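Local coordinates for glutamic acid/alanine-rich protein (Trypanosoma congolense, PDB 2Y44) that is of unknown molecular function but forms an elongated, helix-bundle ectodomain displayed on the parasite cell surface, probably as part of its protein coat, at residues S24-V29 and S79-H84; E75-D80 and V170-E175; A86-A91 and K161-L166; R13-L18 and A157-G162; A33-E38 and E179-E184. All coordinates share one frame; numbering follows the deposited sequence.

Interaction 1 of 5, residues S24-V29 and S79-H84; sequences SAVAAV and SDARKH
V26 and V29, one helical turn apart on one face of their helix, meet A81 and R82 in different ways. The V26 side chain and the arginine stem lie at about a right angle, CG1 of V26 abutting CG of R82 at 4.0 Å. Its other methyl faces backbone: V26 CG2 is 3.6 Å from A81 O, while its distance to A81 CB is longer, 4.2 Å. The split follows from chi1 of 170°, which sets CG1 anti to the backbone N and leaves CG2 beside that N. Within segment 79-84, V29 turns its fork onto A81, with CG2 at 4.0 Å and CG1 at 4.1 Å from A81 CB, so the small methyl is straddled by both branches. The short axes pass 9.2 Å apart at 175°, almost exactly antiparallel, as expected for the long helical hairpin formed by helices 18-53 and 57-107; the CA atoms of V26 and A81 are 5.7 Å apart. The two sides of the seam differ. R82 is exposed, and its chain runs extended from CG to NE beyond the V26 contact. A81 and V29 are buried toward helix 149-183, where V29 touches A173 and H84 ND1 is hydrogen-bonded to D169 OD2.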
# COMPACT_ATOMS: atom_id res chain seq x y z
N SER A 24 -6.23 2.67 0.08
CA SER A 24 -6.69 1.47 0.77
C SER A 24 -5.78 1.15 1.95
O SER A 24 -6.26 0.87 3.04
CB SER A 24 -6.74 0.27 -0.19
OG SER A 24 -7.13 -0.93 0.49
N ALA A 25 -4.46 1.26 1.74
CA ALA A 25 -3.51 0.96 2.80
C ALA A 25 -3.67 1.96 3.94
O ALA A 25 -3.69 1.57 5.11
CB ALA A 25 -2.06 0.92 2.28
N VAL A 26 -3.79 3.25 3.60
CA VAL A 26 -3.99 4.27 4.62
C VAL A 26 -5.27 3.99 5.42
O VAL A 26 -5.27 4.04 6.66
CB VAL A 26 -3.98 5.71 4.02
CG1 VAL A 26 -4.43 6.74 5.05
CG2 VAL A 26 -2.52 6.00 3.51
N ALA A 27 -6.33 3.63 4.71
CA ALA A 27 -7.62 3.40 5.38
C ALA A 27 -7.49 2.21 6.34
O ALA A 27 -8.03 2.27 7.46
CB ALA A 27 -8.72 3.13 4.35
N ALA A 28 -6.77 1.17 5.91
CA ALA A 28 -6.49 0.02 6.79
C ALA A 28 -5.74 0.44 8.06
O ALA A 28 -6.04 -0.07 9.14
CB ALA A 28 -5.75 -1.05 6.08
N VAL A 29 -4.69 1.26 7.90
CA VAL A 29 -3.86 1.68 9.04
C VAL A 29 -4.69 2.56 10.00
O VAL A 29 -4.61 2.44 11.23
CB VAL A 29 -2.62 2.45 8.55
CG1 VAL A 29 -1.94 3.20 9.70
CG2 VAL A 29 -1.64 1.48 7.89
N SER A 79 0.70 8.32 10.57
CA SER A 79 1.49 9.44 10.05
C SER A 79 2.44 8.95 8.94
O SER A 79 2.46 9.51 7.84
CB SER A 79 2.27 10.09 11.19
OG SER A 79 3.19 11.04 10.70
N ASP A 80 3.10 7.82 9.19
CA ASP A 80 4.04 7.24 8.21
C ASP A 80 3.30 6.77 6.94
O ASP A 80 3.75 7.00 5.82
CB ASP A 80 4.74 6.01 8.85
CG ASP A 80 5.86 6.38 9.82
OD1 ASP A 80 6.34 7.53 9.84
OD2 ASP A 80 6.25 5.48 10.60
N ALA A 81 2.17 6.09 7.12
CA ALA A 81 1.37 5.59 6.01
C ALA A 81 0.94 6.73 5.05
O ALA A 81 1.05 6.58 3.82
CB ALA A 81 0.18 4.80 6.53
N ARG A 82 0.45 7.85 5.61
CA ARG A 82 -0.04 8.97 4.77
C ARG A 82 1.12 9.55 3.95
O ARG A 82 0.97 9.91 2.78
CB ARG A 82 -0.63 10.07 5.67
CG ARG A 82 -2.00 9.70 6.19
CD ARG A 82 -2.40 10.58 7.35
NE ARG A 82 -3.83 10.40 7.61
CZ ARG A 82 -4.44 10.75 8.74
NH1 ARG A 82 -3.77 11.35 9.72
NH2 ARG A 82 -5.73 10.49 8.88
N LYS A 83 2.30 9.54 4.54
CA LYS A 83 3.49 10.05 3.85
C LYS A 83 3.89 9.07 2.76
O LYS A 83 4.19 9.47 1.64
CB LYS A 83 4.63 10.22 4.83
CG LYS A 83 4.46 11.40 5.81
CD LYS A 83 5.55 11.36 6.89
CE LYS A 83 5.39 12.48 7.93
NZ LYS A 83 6.48 12.37 8.99
N HIS A 84 3.94 7.79 3.10
CA HIS A 84 4.29 6.76 2.11
C HIS A 84 3.33 6.73 0.94
O HIS A 84 3.73 6.60 -0.19
CB HIS A 84 4.37 5.40 2.77
CG HIS A 84 5.43 5.30 3.82
ND1 HIS A 84 5.38 4.39 4.85
CD2 HIS A 84 6.57 6.01 3.99
CE1 HIS A 84 6.47 4.51 5.58
NE2 HIS A 84 7.19 5.51 5.10

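Interaction 2 of 5, residues E75-D80 and V170-E175; sequences ETVVSD and VRTAGE
The CA atoms of V77 and A173 stand 6.0 Å apart, the shortest CA separation between segments 75-80 and 170-175, whose helices run in opposite directions. V77 carries its whole side of the contact and divides its two methyls between two neighbours. CG1 rests on A173 CB at 3.8 Å, and V77 CB itself is almost as close to that methyl, 3.9 Å, so the base of the valine as well as its branch is engaged. CG2 goes to T172, meeting T172 CG2 methyl to methyl at 3.6 Å, with the two side chains at a slant to each other. The backbone is also brushed, A173 N being 4.1 Å from V77 CG2.

The threonine can offer its methyl because of its rotation: with chi1 at -62° CG2 is anti to the backbone N, and OG1 is on the other branch, hydrogen-bonded to D168 O one turn earlier in the same helix. Its polar atom is therefore paired within its own helix, and the surface given to V77 is hydrocarbon. The burial is uneven, since V77 and A173 are buried whereas T172 is exposed and forms the outer margin of the joint.

The contact joins helices 57-107 and 149-183 in a bundle made entirely of helices. Helix 18-53 lies against both: V78, directed away from segment 170-175, packs on V29 and A33, and V170 packs on A25, so the V77-A173 pair is one side of a three-helix core.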
# COMPACT_ATOMS: atom_id res chain seq x y z
N GLU A 75 -0.63 4.93 16.15
CA GLU A 75 -0.82 6.32 15.70
C GLU A 75 0.38 6.84 14.90
O GLU A 75 0.19 7.55 13.90
CB GLU A 75 -1.15 7.27 16.86
CG GLU A 75 -2.53 7.02 17.50
CD GLU A 75 -3.72 7.21 16.52
OE1 GLU A 75 -3.55 7.85 15.45
OE2 GLU A 75 -4.84 6.76 16.84
N THR A 76 1.57 6.35 15.25
CA THR A 76 2.76 6.73 14.52
C THR A 76 2.66 6.18 13.09
O THR A 76 3.07 6.82 12.13
CB THR A 76 4.00 6.20 15.25
OG1 THR A 76 4.08 6.85 16.52
CG2 THR A 76 5.29 6.50 14.44
N VAL A 77 2.14 4.97 12.96
CA VAL A 77 2.01 4.36 11.64
C VAL A 77 1.07 5.15 10.74
O VAL A 77 1.31 5.25 9.54
CB VAL A 77 1.58 2.90 11.68
CG1 VAL A 77 1.66 2.25 10.29
CG2 VAL A 77 2.42 2.09 12.69
N VAL A 78 0.01 5.74 11.31
CA VAL A 78 -0.92 6.52 10.50
C VAL A 78 -0.14 7.65 9.80
O VAL A 78 -0.31 7.89 8.61
CB VAL A 78 -2.05 7.12 11.36
CG1 VAL A 78 -2.88 8.12 10.54
CG2 VAL A 78 -2.94 6.00 11.88
N SER A 79 0.70 8.32 10.57
CA SER A 79 1.49 9.44 10.05
C SER A 79 2.44 8.95 8.94
O SER A 79 2.46 9.51 7.84
CB SER A 79 2.27 10.09 11.19
OG SER A 79 3.19 11.04 10.70
N ASP A 80 3.10 7.82 9.19
CA ASP A 80 4.04 7.24 8.21
C ASP A 80 3.30 6.77 6.94
O ASP A 80 3.75 7.00 5.82
CB ASP A 80 4.74 6.01 8.85
CG ASP A 80 5.86 6.38 9.82
OD1 ASP A 80 6.34 7.53 9.84
OD2 ASP A 80 6.25 5.48 10.60
N VAL A 170 0.80 -1.39 6.87
CA VAL A 170 -0.40 -2.16 7.17
C VAL A 170 -0.13 -3.25 8.23
O VAL A 170 -0.78 -3.26 9.29
CB VAL A 170 -1.07 -2.75 5.89
CG1 VAL A 170 -2.18 -3.75 6.24
CG2 VAL A 170 -1.63 -1.58 5.02
N ARG A 171 0.93 -4.03 8.02
CA ARG A 171 1.30 -5.05 9.00
C ARG A 171 1.61 -4.45 10.38
O ARG A 171 1.19 -5.01 11.43
CB ARG A 171 2.51 -5.87 8.49
CG ARG A 171 2.14 -6.80 7.31
CD ARG A 171 3.29 -7.77 6.98
NE ARG A 171 4.57 -7.11 6.80
CZ ARG A 171 5.05 -6.67 5.64
NH1 ARG A 171 4.37 -6.84 4.50
NH2 ARG A 171 6.25 -6.09 5.62
N THR A 172 2.45 -3.42 10.40
CA THR A 172 2.91 -2.79 11.64
C THR A 172 1.74 -2.23 12.46
O THR A 172 1.64 -2.48 13.67
CB THR A 172 3.92 -1.70 11.31
OG1 THR A 172 5.05 -2.31 10.66
CG2 THR A 172 4.39 -0.95 12.54
N ALA A 173 0.79 -1.61 11.77
CA ALA A 173 -0.37 -1.09 12.46
C ALA A 173 -1.33 -2.20 12.91
O ALA A 173 -1.98 -2.08 13.97
CB ALA A 173 -1.07 -0.01 11.59
N GLY A 174 -1.38 -3.30 12.15
CA GLY A 174 -2.23 -4.44 12.50
C GLY A 174 -1.65 -5.12 13.73
O GLY A 174 -2.40 -5.52 14.63
N GLU A 175 -0.33 -5.19 13.80
CA GLU A 175 0.35 -5.78 14.99
C GLU A 175 0.10 -4.93 16.22
O GLU A 175 -0.14 -5.46 17.31
CB GLU A 175 1.85 -5.96 14.75
CG GLU A 175 2.68 -6.27 16.03
CD GLU A 175 2.40 -7.65 16.64
OE1 GLU A 175 1.69 -8.49 16.01
OE2 GLU A 175 2.90 -7.91 17.76

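Interaction 3 of 5, residues A86-A91 and K161-L166; sequences ADLTAA and KGLKSL
The flat group here is the peptide joining G162 to L163, and the L88 methyl CD2 lies over one of its faces, 4.2 Å from G162 C and 4.1 Å from L163 N. It stands about 4.0 Å above the peptide plane, so the contact is made almost squarely onto the face. This is a knobs-into-holes arrangement between antiparallel helices of the bundle. L88 is the knob, and the hole is made by F159, G162, L163 and L166, residues spaced at i, i+3, i+4 and i+7 on helix 149-183. The axes of the two short segments cross at -160° with a closest approach of 9.6 Å.

G162 has no side chain, which lets the leucine settle against the main chain: the L88 and G162 CA atoms are just 5.6 Å apart, the nearest CA pair. A chi1 of 173°, with CG anti to the backbone N, combined with chi2 of 62°, carries CD2 into the gap between the neighbouring leucines. L163 contributes the more distant wall. L88, L163 and L166 are all buried, and S22 of helix 18-53 touches both L88 and L166, closing the site from a third helix. L166 comes in at a slant to L88, its own CG beside the backbone N, and the nearest side-chain contact is L88 CD2 to L166 CD1 at 3.8 Å.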
# COMPACT_ATOMS: atom_id res chain seq x y z
N ALA A 86 1.42 9.31 -0.17
CA ALA A 86 1.54 10.55 -0.99
C ALA A 86 2.88 10.51 -1.77
O ALA A 86 2.95 10.99 -2.92
CB ALA A 86 1.44 11.76 -0.16
N ASP A 87 3.93 9.97 -1.17
CA ASP A 87 5.21 9.83 -1.89
C ASP A 87 5.01 8.92 -3.11
O ASP A 87 5.49 9.19 -4.22
CB ASP A 87 6.30 9.19 -1.01
CG ASP A 87 6.83 10.10 0.10
OD1 ASP A 87 6.55 11.32 0.13
OD2 ASP A 87 7.55 9.57 0.96
N LEU A 88 4.34 7.80 -2.90
CA LEU A 88 4.22 6.83 -3.99
C LEU A 88 3.31 7.35 -5.13
O LEU A 88 3.64 7.23 -6.31
CB LEU A 88 3.65 5.51 -3.45
CG LEU A 88 3.30 4.46 -4.49
CD1 LEU A 88 4.58 4.04 -5.26
CD2 LEU A 88 2.66 3.23 -3.84
N THR A 89 2.23 8.02 -4.75
CA THR A 89 1.37 8.66 -5.75
C THR A 89 2.14 9.72 -6.56
O THR A 89 2.04 9.76 -7.81
CB THR A 89 0.07 9.23 -5.10
OG1 THR A 89 0.42 10.24 -4.16
CG2 THR A 89 -0.70 8.13 -4.37
N ALA A 90 2.96 10.52 -5.87
CA ALA A 90 3.82 11.55 -6.53
C ALA A 90 4.86 10.92 -7.45
O ALA A 90 5.18 11.47 -8.52
CB ALA A 90 4.54 12.40 -5.45
N ALA A 91 5.49 9.86 -6.96
CA ALA A 91 6.53 9.19 -7.73
C ALA A 91 6.01 8.60 -9.02
O ALA A 91 6.79 8.42 -9.98
CB ALA A 91 7.19 8.10 -6.88
N LYS A 161 9.35 -0.64 -4.05
CA LYS A 161 9.80 -0.19 -2.74
C LYS A 161 8.70 0.58 -2.05
O LYS A 161 8.42 0.35 -0.86
CB LYS A 161 11.03 0.70 -2.88
CG LYS A 161 11.66 1.10 -1.52
CD LYS A 161 13.18 1.27 -1.58
CE LYS A 161 13.67 2.25 -0.51
NZ LYS A 161 12.76 2.23 0.68
N GLY A 162 8.04 1.48 -2.78
CA GLY A 162 7.05 2.34 -2.11
C GLY A 162 5.84 1.53 -1.67
O GLY A 162 5.26 1.77 -0.58
N LEU A 163 5.46 0.57 -2.51
CA LEU A 163 4.33 -0.30 -2.16
C LEU A 163 4.68 -1.25 -1.01
O LEU A 163 3.86 -1.46 -0.11
CB LEU A 163 3.80 -1.08 -3.38
CG LEU A 163 2.40 -1.71 -3.28
CD1 LEU A 163 1.40 -0.72 -2.70
CD2 LEU A 163 1.89 -2.19 -4.63
N LYS A 164 5.90 -1.81 -1.01
CA LYS A 164 6.35 -2.60 0.14
C LYS A 164 6.28 -1.80 1.46
O LYS A 164 5.96 -2.36 2.53
CB LYS A 164 7.80 -3.09 -0.06
CG LYS A 164 7.90 -4.28 -1.00
CD LYS A 164 9.33 -4.72 -1.13
CE LYS A 164 9.42 -6.06 -1.84
NZ LYS A 164 10.83 -6.42 -2.20
N SER A 165 6.62 -0.52 1.39
CA SER A 165 6.55 0.36 2.59
C SER A 165 5.14 0.39 3.10
O SER A 165 4.92 0.31 4.30
CB SER A 165 7.02 1.79 2.33
OG SER A 165 8.42 1.84 2.15
N LEU A 166 4.17 0.57 2.18
CA LEU A 166 2.77 0.69 2.64
C LEU A 166 2.28 -0.66 3.16
O LEU A 166 1.54 -0.73 4.14
CB LEU A 166 1.87 1.12 1.47
CG LEU A 166 1.98 2.60 1.18
CD1 LEU A 166 1.46 2.90 -0.23
CD2 LEU A 166 1.19 3.40 2.28

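Interaction 4 of 5, residues R13-L18 and A157-G162; sequences RQLRAL and AVFVKG
L15 and F159 form the tight part of this joint, and L18 adds a looser second touch. L15 CD2 approaches the phenylalanine ring obliquely at one ortho-meta bond, 3.6 Å from F159 CD2 and 3.7 Å from F159 CE2. The backbones stay well apart, with 8.4 Å between the CA atoms of L15 and F159, so long side chains bridge the gap. A chi1 of -66° sets L15 CG beside the backbone N, and the CD2 branch is the one that reaches the ring, although the first bond of the side chain does not aim at it. F159 sets out toward the other segment from the start.

L18 lies one turn further on, just past the change from helix 2-16 to helix 18-53. Its CD1 comes within 4.3 Å of F159 CB and lies obliquely to the ring, about as near to its root. All three touching residues are buried; S92 and A95 of helix 57-107 and L134 of helix 131-144 also pack on F159.

The other side of segment 13-18 is polar and directed to different partners. R16 NH2 makes a salt bridge with D100 OD1, while R13 NE bonds to T123 O and Q14 NE2 to S133 OG. C122, whose carbonyl accepts from R16 NH1, is disulfide-bonded to C9, so the same region is also held covalently. On segment 157-162 the outward side is represented by exposed V158 and K161.

Between the two segments themselves the contact is hydrocarbon against hydrocarbon, which implies stabilisation by burial and shape fit.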
# COMPACT_ATOMS: atom_id res chain seq x y z
N ARG A 13 -1.61 -0.94 -16.16
CA ARG A 13 -2.74 -1.26 -15.22
C ARG A 13 -2.29 -1.33 -13.77
O ARG A 13 -3.00 -0.90 -12.84
CB ARG A 13 -3.41 -2.58 -15.63
CG ARG A 13 -4.14 -2.47 -16.98
CD ARG A 13 -5.54 -3.04 -16.83
NE ARG A 13 -6.41 -2.78 -17.99
CZ ARG A 13 -6.55 -3.60 -19.03
NH1 ARG A 13 -5.81 -4.71 -19.11
NH2 ARG A 13 -7.46 -3.34 -19.95
N GLN A 14 -1.09 -1.88 -13.55
CA GLN A 14 -0.45 -1.84 -12.23
C GLN A 14 -0.21 -0.42 -11.74
O GLN A 14 -0.60 -0.08 -10.62
CB GLN A 14 0.85 -2.68 -12.21
CG GLN A 14 0.66 -4.14 -12.57
CD GLN A 14 0.01 -4.96 -11.44
OE1 GLN A 14 -0.95 -5.71 -11.66
NE2 GLN A 14 0.55 -4.82 -10.25
N LEU A 15 0.46 0.40 -12.55
CA LEU A 15 0.67 1.80 -12.22
C LEU A 15 -0.65 2.54 -11.93
O LEU A 15 -0.76 3.29 -10.96
CB LEU A 15 1.44 2.49 -13.34
CG LEU A 15 2.88 2.02 -13.56
CD1 LEU A 15 3.46 2.68 -14.80
CD2 LEU A 15 3.77 2.24 -12.32
N ARG A 16 -1.64 2.38 -12.79
CA ARG A 16 -2.93 3.03 -12.56
C ARG A 16 -3.63 2.61 -11.25
O ARG A 16 -4.52 3.33 -10.76
CB ARG A 16 -3.88 2.75 -13.74
CG ARG A 16 -3.36 3.31 -15.04
CD ARG A 16 -4.14 2.72 -16.18
NE ARG A 16 -3.61 3.09 -17.49
CZ ARG A 16 -3.96 2.46 -18.62
NH1 ARG A 16 -4.79 1.39 -18.58
NH2 ARG A 16 -3.43 2.82 -19.78
N ALA A 17 -3.20 1.51 -10.66
CA ALA A 17 -3.85 0.98 -9.47
C ALA A 17 -3.21 1.51 -8.19
O ALA A 17 -3.75 1.28 -7.12
CB ALA A 17 -3.86 -0.56 -9.47
N LEU A 18 -2.07 2.22 -8.29
CA LEU A 18 -1.30 2.56 -7.08
C LEU A 18 -2.02 3.58 -6.19
O LEU A 18 -1.94 3.48 -4.98
CB LEU A 18 0.10 3.09 -7.41
CG LEU A 18 1.08 2.17 -8.14
CD1 LEU A 18 2.30 2.96 -8.63
CD2 LEU A 18 1.46 1.01 -7.26
N ALA A 157 11.45 -0.64 -9.62
CA ALA A 157 11.89 -0.90 -8.25
C ALA A 157 11.46 0.22 -7.29
O ALA A 157 11.24 -0.02 -6.12
CB ALA A 157 13.38 -1.10 -8.20
N VAL A 158 11.41 1.46 -7.80
CA VAL A 158 10.93 2.60 -7.04
C VAL A 158 9.52 2.33 -6.48
O VAL A 158 9.24 2.58 -5.30
CB VAL A 158 10.88 3.87 -7.94
CG1 VAL A 158 10.17 5.02 -7.19
CG2 VAL A 158 12.30 4.30 -8.32
N PHE A 159 8.65 1.78 -7.33
CA PHE A 159 7.23 1.66 -6.99
C PHE A 159 7.11 0.41 -6.14
O PHE A 159 6.30 0.36 -5.22
CB PHE A 159 6.37 1.59 -8.26
CG PHE A 159 6.62 2.70 -9.21
CD1 PHE A 159 6.59 4.02 -8.78
CD2 PHE A 159 6.87 2.44 -10.56
CE1 PHE A 159 6.87 5.07 -9.66
CE2 PHE A 159 7.11 3.49 -11.45
CZ PHE A 159 7.11 4.79 -11.01
N VAL A 160 7.95 -0.58 -6.41
CA VAL A 160 7.92 -1.81 -5.64
C VAL A 160 8.32 -1.47 -4.20
O VAL A 160 7.61 -1.86 -3.25
CB VAL A 160 8.86 -2.87 -6.25
CG1 VAL A 160 9.07 -4.04 -5.24
CG2 VAL A 160 8.28 -3.38 -7.57
N LYS A 161 9.35 -0.64 -4.05
CA LYS A 161 9.80 -0.19 -2.74
C LYS A 161 8.70 0.58 -2.05
O LYS A 161 8.42 0.35 -0.86
CB LYS A 161 11.03 0.70 -2.88
CG LYS A 161 11.66 1.10 -1.52
CD LYS A 161 13.18 1.27 -1.58
CE LYS A 161 13.67 2.25 -0.51
NZ LYS A 161 12.76 2.23 0.68
N GLY A 162 8.04 1.48 -2.78
CA GLY A 162 7.05 2.34 -2.11
C GLY A 162 5.84 1.53 -1.67
O GLY A 162 5.26 1.77 -0.58

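Interaction 5 of 5, residues A33-E38 and E179-E184; sequences AREASE and EAEKAE
Apolar contact is provided by A36 and A180, whose CB atoms are 3.9 Å apart. Their CA atoms are separated by only 5.4 Å, an approach that small side chains allow, and A180 CB also lies 3.9 Å from A36 O, resting on backbone as well as on methyl. Both alanines are buried.

The charged contact is between two acids. E35 OE1 and E181 OE2 come within 3.6 Å of each other, with the carboxylate planes turned 73° apart. Each chain leaves with CG beside its backbone N and is extended beyond CG, which brings the carboxylates together. Such proximity could raise the proton affinity of one of them, while R34 may offset part of the charge: R34 NH2 is 3.8 Å from E35 OE2 in a long salt bridge, and R34 belongs to a network that also includes E38.

Water supplies the hydrogen-bonded link. One molecule donates to E35 O at 2.8 Å and to E181 OE2 at 3.2 Å, connecting the backbone of one helix to a side chain of the other and engaging the same oxygen that faces E35.

Segment 33-38 opens a predicted coiled coil, residues 33-60, and runs in the same direction as segment 179-184. The short alanine-to-alanine approach fits close packing of parallel helices 18-53 and 149-183 in the bundle, here near the C-terminal end of helix 149-183.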
# COMPACT_ATOMS: atom_id res chain seq x y z
N ALA A 33 -5.47 1.85 13.89
CA ALA A 33 -5.13 2.79 15.01
C ALA A 33 -6.38 3.19 15.81
O ALA A 33 -6.31 3.32 17.04
CB ALA A 33 -4.45 4.05 14.48
N ARG A 34 -7.51 3.25 15.12
CA ARG A 34 -8.79 3.52 15.78
C ARG A 34 -9.12 2.39 16.73
O ARG A 34 -9.49 2.63 17.86
CB ARG A 34 -9.93 3.74 14.76
CG ARG A 34 -11.33 3.73 15.39
CD ARG A 34 -12.40 3.47 14.32
NE ARG A 34 -12.46 2.05 13.99
CZ ARG A 34 -12.71 1.55 12.78
NH1 ARG A 34 -12.98 2.36 11.76
NH2 ARG A 34 -12.72 0.24 12.60
N GLU A 35 -9.00 1.15 16.26
CA GLU A 35 -9.28 0.02 17.12
C GLU A 35 -8.30 -0.04 18.28
O GLU A 35 -8.67 -0.41 19.41
CB GLU A 35 -9.25 -1.27 16.33
CG GLU A 35 -10.36 -1.33 15.28
CD GLU A 35 -10.35 -2.64 14.53
OE1 GLU A 35 -10.41 -3.68 15.20
OE2 GLU A 35 -10.24 -2.62 13.28
N ALA A 36 -7.04 0.28 18.01
CA ALA A 36 -6.06 0.22 19.08
C ALA A 36 -6.38 1.26 20.16
O ALA A 36 -6.21 1.02 21.36
CB ALA A 36 -4.67 0.47 18.53
N SER A 37 -6.79 2.43 19.71
CA SER A 37 -7.14 3.49 20.62
C SER A 37 -8.38 3.14 21.44
O SER A 37 -8.46 3.52 22.62
CB SER A 37 -7.37 4.81 19.86
OG SER A 37 -6.13 5.24 19.33
N GLU A 38 -9.33 2.46 20.81
CA GLU A 38 -10.52 2.00 21.55
C GLU A 38 -10.14 0.98 22.62
O GLU A 38 -10.68 1.03 23.75
CB GLU A 38 -11.55 1.42 20.59
CG GLU A 38 -12.24 2.51 19.77
CD GLU A 38 -12.96 1.93 18.55
OE1 GLU A 38 -12.92 0.70 18.35
OE2 GLU A 38 -13.51 2.73 17.77
N GLU A 179 -1.72 -6.24 19.63
CA GLU A 179 -1.19 -6.12 21.00
C GLU A 179 -2.08 -5.30 21.92
O GLU A 179 -2.24 -5.64 23.11
CB GLU A 179 0.18 -5.47 20.97
CG GLU A 179 1.29 -6.38 20.44
CD GLU A 179 2.65 -5.76 20.70
OE1 GLU A 179 3.19 -5.91 21.82
OE2 GLU A 179 3.13 -5.06 19.80
N ALA A 180 -2.70 -4.24 21.37
CA ALA A 180 -3.55 -3.35 22.20
C ALA A 180 -4.75 -4.14 22.72
O ALA A 180 -5.05 -4.13 23.93
CB ALA A 180 -4.04 -2.17 21.37
N GLU A 181 -5.35 -4.92 21.82
CA GLU A 181 -6.49 -5.73 22.19
C GLU A 181 -6.09 -6.89 23.13
O GLU A 181 -6.79 -7.17 24.12
CB GLU A 181 -7.22 -6.19 20.93
CG GLU A 181 -8.02 -5.02 20.24
CD GLU A 181 -8.57 -5.42 18.86
OE1 GLU A 181 -7.77 -6.08 18.15
OE2 GLU A 181 -9.77 -5.11 18.49
N LYS A 182 -4.91 -7.47 22.93
CA LYS A 182 -4.45 -8.55 23.80
C LYS A 182 -4.16 -8.04 25.20
O LYS A 182 -4.36 -8.77 26.19
CB LYS A 182 -3.24 -9.30 23.22
CG LYS A 182 -3.60 -10.27 22.10
CD LYS A 182 -4.55 -11.36 22.59
CE LYS A 182 -4.81 -12.40 21.54
NZ LYS A 182 -4.91 -13.76 22.13
N ALA A 183 -3.73 -6.78 25.29
CA ALA A 183 -3.37 -6.22 26.59
C ALA A 183 -4.64 -6.00 27.40
O ALA A 183 -4.67 -6.29 28.58
CB ALA A 183 -2.64 -4.90 26.43
N GLU A 184 -5.70 -5.59 26.70
CA GLU A 184 -6.95 -5.22 27.34
C GLU A 184 -7.88 -6.43 27.40
O GLU A 184 -8.05 -7.06 28.45
CB GLU A 184 -7.60 -4.09 26.53
CG GLU A 184 -8.48 -3.19 27.32
CD GLU A 184 -9.77 -3.85 27.72
OE1 GLU A 184 -10.55 -4.17 26.80
OE2 GLU A 184 -9.99 -4.05 28.94
O HOH W 1 -10.67 -2.33 19.87

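How the interactions relate
From the N terminus, segment 13-18 is tied by interaction 4 to 157-162, closing a loop in which interaction 1, the hairpin contact of helices 18-53 and 57-107, is nested. Interaction 5 starts later, at 33-38, and reaches 179-184, so it crosses interactions 1 and 4. Inside its loop lies interaction 2, which in turn encloses interaction 3; interaction 2 also crosses interaction 4. Interactions 1 and 3 follow in series, and interactions 3 and 4 end on the same part of helix 149-183. Together they fasten helices 18-53, 57-107 and 149-183 along the bundle, with helix 2-16 at one end; the centres of interactions 4 and 5 are about 31 Å apart.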